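Local coordinates for ganglioside-induced differentiation-associated protein 2 (Homo sapiens, PDB 4UML) that carries an N-terminal macro domain, a fold that in relatives binds ADP-ribose-like ligands, and probably acts in signalling, at residues A[75-79]-A[80-84]. Sequence-based numbering, arbitrary orientation.
Sequences TSNES and LTDKN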
# COMPACT_ATOMS: atom_id res chain seq x y z
N THR A 75 -2.87 7.77 0.07
CA THR A 75 -3.79 7.77 -1.06
C THR A 75 -4.54 9.09 -1.07
O THR A 75 -5.00 9.55 -0.01
CB THR A 75 -4.69 6.53 -1.09
OG1 THR A 75 -5.32 6.43 -2.36
CG2 THR A 75 -5.75 6.53 0.03
N SER A 76 -4.65 9.71 -2.26
CA SER A 76 -5.08 11.12 -2.32
C SER A 76 -5.85 11.46 -3.59
O SER A 76 -6.35 10.58 -4.28
CB SER A 76 -3.85 11.99 -2.15
OG SER A 76 -4.16 13.30 -1.74
N ASN A 77 -5.96 12.76 -3.88
CA ASN A 77 -6.54 13.21 -5.14
C ASN A 77 -5.45 13.85 -5.96
O ASN A 77 -4.29 13.94 -5.51
CB ASN A 77 -7.73 14.17 -4.91
CG ASN A 77 -7.36 15.42 -4.14
OD1 ASN A 77 -6.19 15.73 -3.86
ND2 ASN A 77 -8.38 16.15 -3.76
N GLU A 78 -5.81 14.35 -7.13
CA GLU A 78 -4.81 14.78 -8.09
C GLU A 78 -4.08 16.02 -7.59
O GLU A 78 -2.94 16.28 -7.96
CB GLU A 78 -5.43 15.01 -9.48
CG GLU A 78 -6.10 13.77 -10.09
CD GLU A 78 -7.44 13.34 -9.44
OE1 GLU A 78 -7.91 13.98 -8.45
OE2 GLU A 78 -8.03 12.33 -9.91
N SER A 79 -4.71 16.80 -6.72
CA SER A 79 -4.05 17.98 -6.16
C SER A 79 -3.30 17.69 -4.85
O SER A 79 -2.65 18.58 -4.28
CB SER A 79 -5.08 19.10 -5.96
OG SER A 79 -6.19 18.67 -5.20
N LEU A 80 -3.37 16.44 -4.37
CA LEU A 80 -2.75 16.04 -3.11
C LEU A 80 -3.30 16.80 -1.92
O LEU A 80 -2.55 17.20 -1.02
CB LEU A 80 -1.23 16.15 -3.18
CG LEU A 80 -0.60 15.23 -4.23
CD1 LEU A 80 0.92 15.36 -4.27
CD2 LEU A 80 -1.00 13.78 -3.99
N THR A 81 -4.62 16.99 -1.91
CA THR A 81 -5.28 17.70 -0.83
C THR A 81 -6.45 16.92 -0.30
O THR A 81 -7.22 17.44 0.50
CB THR A 81 -5.81 19.07 -1.32
OG1 THR A 81 -6.80 18.84 -2.34
CG2 THR A 81 -4.70 19.90 -1.89
N ASP A 82 -6.59 15.66 -0.70
CA ASP A 82 -7.78 14.89 -0.36
C ASP A 82 -7.88 14.69 1.13
O ASP A 82 -6.89 14.40 1.80
CB ASP A 82 -7.74 13.52 -1.03
CG ASP A 82 -9.06 12.83 -1.04
OD1 ASP A 82 -10.02 13.49 -1.46
OD2 ASP A 82 -9.16 11.64 -0.68
N LYS A 83 -9.09 14.85 1.66
CA LYS A 83 -9.38 14.53 3.05
C LYS A 83 -9.97 13.14 3.09
O LYS A 83 -11.07 12.94 2.60
CB LYS A 83 -10.34 15.55 3.68
CG LYS A 83 -9.88 17.00 3.54
N ASN A 84 -9.24 12.18 3.64
CA ASN A 84 -9.75 10.82 3.87
C ASN A 84 -9.04 10.26 5.10
O ASN A 84 -8.04 10.81 5.53
CB ASN A 84 -9.57 9.94 2.60
CG ASN A 84 -8.11 9.57 2.33
OD1 ASN A 84 -7.51 8.84 3.10
ND2 ASN A 84 -7.54 10.10 1.26
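Asn-77 reaches across its own turn to Thr-81 and illustrates how an asparagine side chain can bridge a turn to the residue just past it. Its CB lies 3.9 Å from CB of Asp-82, and CG is also near that methylene. At the tip, OD1 accepts a hydrogen bond from backbone N of Thr-81, 2.8 Å away and nearly straight (170°), while ND2 faces OG1 of Thr-81 at 3.4 Å. Chi1 of 60° sets CG between backbone N and carbonyl carbon, turning the amide over the type I turn that Leu-80 N closes onto Asn-77 O. Beside the amide, the hydroxyls of Ser-79 and Thr-81 share a hydrogen bond (OG to OG1, 2.9 Å). At the loop's mouth, Asn-84 ND2 divides its hydrogens between Thr-75 O, 2.9 Å away, and OD2 of Asp-82, both nearly in its amide plane; its OD1 caps the following helix at Ser-87 N. An aspartate in place of Asn-84 would probably leave Thr-75 O without this donor and set a second carboxylate against Asp-82. Lys-174 pairs with the other oxygen of Asp-82. Two asparagine amides, the backbone turn bond and the hydroxyl pair thus tie together the connection between strand 71-75 and helix 85-94.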